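Local coordinates for stage III sporulation protein AF (Bacillus subtilis, PDB 6DCS), which is a component of a sporulation-essential channel, probably helping to form it through the ring-building-motif domain described here, which lacks the transmembrane part, at residues V60-S65 with V115-G120. Residues are numbered along the deposited sequence; the frame is centred on the assembly and turned at random.
Sequences VYMAPS and VHMEGG
Tyr61 and His116 are paired residues on neighbouring parallel strands; their side chains run out from the sheet together, and the nearly parallel rings are offset. The planes meet at only 16°, with centroids 4.7 Å from each other, so overlap is slight. One face of the tyrosine ring is covered by His116 CB, 3.4 Å above Tyr61 CD2, and by His116 CD2, 3.5 Å from Tyr61 CZ. Matching first torsions (chi1 -65° and -68°), each setting CG anti to its own carbonyl carbon, give the two rings this common heading. Beneath them the backbones are joined by two hydrogen bonds: His116 N donates to Val60 O at 2.6 Å, and His116 O accepts from Met62 N at 3.0 Å. In the ring-building-motif fold, two helices pack on a three-stranded sheet; here strand 55-63 is central and strand 113-116 follows helix 81-106 in a right-handed beta-alpha-beta crossover. On the face that carries Val60 and Val115, Met62 CG approaches Val115 CG1 at 4.3 Å, and Met117 SD reaches Met62 CB at 3.8 Å. Leu102, Ile98 and Gln99 of that helix cover this apolar layer. Past His116, residues 117-120 leave the sheet, and Gly119 N donates a hydrogen bond to Glu118 OE1 at 2.9 Å. Strand 37-45 flanks the tyrosine: Lys42 NZ hydrogen-bonds its hydroxyl and Arg40 makes a cation-pi contact with its ring.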
loop_
_atom_site.group_PDB
_atom_site.type_symbol
_atom_site.label_atom_id
_atom_site.label_comp_id
_atom_site.label_asym_id
_atom_site.label_seq_id
_atom_site.Cartn_x
_atom_site.Cartn_y
_atom_site.Cartn_z
ATOM N N VAL A 60 -2.151 0.045 -0.688
ATOM C CA VAL A 60 -0.771 -0.050 -1.155
ATOM C C VAL A 60 -0.312 -1.503 -1.212
ATOM O O VAL A 60 -0.428 -2.240 -0.229
ATOM C CB VAL A 60 0.193 0.752 -0.276
ATOM C CG1 VAL A 60 1.529 0.842 -0.976
ATOM C CG2 VAL A 60 -0.378 2.134 0.014
ATOM N N TYR A 61 0.245 -1.893 -2.350
ATOM C CA TYR A 61 0.709 -3.251 -2.583
ATOM C C TYR A 61 2.222 -3.190 -2.692
ATOM O O TYR A 61 2.751 -2.527 -3.591
ATOM C CB TYR A 61 0.049 -3.831 -3.846
ATOM C CG TYR A 61 -1.474 -4.004 -3.713
ATOM C CD1 TYR A 61 -2.338 -2.922 -3.862
ATOM C CD2 TYR A 61 -2.036 -5.237 -3.413
ATOM C CE1 TYR A 61 -3.721 -3.067 -3.715
ATOM C CE2 TYR A 61 -3.396 -5.386 -3.266
ATOM C CZ TYR A 61 -4.250 -4.305 -3.417
ATOM O OH TYR A 61 -5.632 -4.489 -3.263
ATOM N N MET A 62 2.911 -3.840 -1.748
ATOM C CA MET A 62 4.355 -3.713 -1.584
ATOM C C MET A 62 5.048 -4.893 -2.237
ATOM O O MET A 62 4.611 -6.034 -2.077
ATOM C CB MET A 62 4.729 -3.641 -0.107
ATOM C CG MET A 62 4.470 -2.274 0.528
ATOM S SD MET A 62 4.827 -0.843 -0.508
ATOM C CE MET A 62 6.622 -0.772 -0.382
ATOM N N ALA A 63 6.090 -4.630 -2.916
ATOM C CA ALA A 63 6.708 -5.585 -3.825
ATOM C C ALA A 63 7.915 -6.260 -3.188
ATOM O O ALA A 63 8.559 -5.688 -2.305
ATOM C CB ALA A 63 7.141 -4.884 -5.113
ATOM N N PRO A 64 8.249 -7.474 -3.642
ATOM C CA PRO A 64 9.402 -8.181 -3.051
ATOM C C PRO A 64 10.740 -7.490 -3.287
ATOM O O PRO A 64 11.550 -7.399 -2.357
ATOM C CB PRO A 64 9.346 -9.556 -3.732
ATOM C CG PRO A 64 8.627 -9.304 -5.028
ATOM C CD PRO A 64 7.590 -8.275 -4.691
ATOM N N SER A 65 10.993 -7.017 -4.513
ATOM C CA SER A 65 12.247 -6.361 -4.917
ATOM C C SER A 65 13.469 -7.273 -4.749
ATOM O O SER A 65 14.586 -6.799 -4.518
ATOM C CB SER A 65 12.450 -5.024 -4.187
ATOM O OG SER A 65 13.316 -5.135 -3.067
ATOM N N VAL A 115 -2.250 -1.595 3.843
ATOM C CA VAL A 115 -0.997 -2.058 3.259
ATOM C C VAL A 115 -1.169 -3.534 2.950
ATOM O O VAL A 115 -1.344 -4.344 3.869
ATOM C CB VAL A 115 0.201 -1.823 4.197
ATOM C CG1 VAL A 115 1.468 -2.436 3.605
ATOM C CG2 VAL A 115 0.387 -0.358 4.471
ATOM N N HIS A 116 -1.119 -3.890 1.667
ATOM C CA HIS A 116 -1.168 -5.287 1.244
ATOM C C HIS A 116 0.248 -5.778 0.952
ATOM O O HIS A 116 0.986 -5.170 0.167
ATOM C CB HIS A 116 -2.082 -5.473 0.028
ATOM C CG HIS A 116 -3.537 -5.254 0.321
ATOM N ND1 HIS A 116 -4.316 -6.188 0.973
ATOM C CD2 HIS A 116 -4.348 -4.198 0.079
ATOM C CE1 HIS A 116 -5.543 -5.719 1.115
ATOM N NE2 HIS A 116 -5.592 -4.513 0.578
ATOM N N MET A 117 0.620 -6.876 1.591
ATOM C CA MET A 117 2.006 -7.322 1.639
ATOM C C MET A 117 2.232 -8.468 0.656
ATOM O O MET A 117 2.521 -9.602 1.029
ATOM C CB MET A 117 2.366 -7.747 3.060
ATOM C CG MET A 117 3.375 -6.858 3.768
ATOM S SD MET A 117 4.643 -6.180 2.689
ATOM C CE MET A 117 5.295 -7.687 1.942
ATOM N N GLU A 118 2.101 -8.164 -0.628
ATOM C CA GLU A 118 2.262 -9.233 -1.597
ATOM C C GLU A 118 3.748 -9.519 -1.796
ATOM O O GLU A 118 4.608 -8.657 -1.574
ATOM C CB GLU A 118 1.557 -8.895 -2.915
ATOM C CG GLU A 118 0.252 -9.717 -3.186
ATOM C CD GLU A 118 0.425 -11.256 -3.200
ATOM O OE1 GLU A 118 1.404 -11.799 -2.632
ATOM O OE2 GLU A 118 -0.445 -11.931 -3.800
ATOM N N GLY A 119 4.050 -10.757 -2.182
ATOM C CA GLY A 119 5.358 -11.292 -1.867
ATOM C C GLY A 119 5.456 -11.652 -0.402
ATOM O O GLY A 119 6.559 -11.647 0.165
ATOM N N GLY A 120 4.315 -11.931 0.222
ATOM C CA GLY A 120 4.231 -12.261 1.634
ATOM C C GLY A 120 2.806 -12.649 1.960
ATOM O O GLY A 120 2.003 -12.900 1.060
#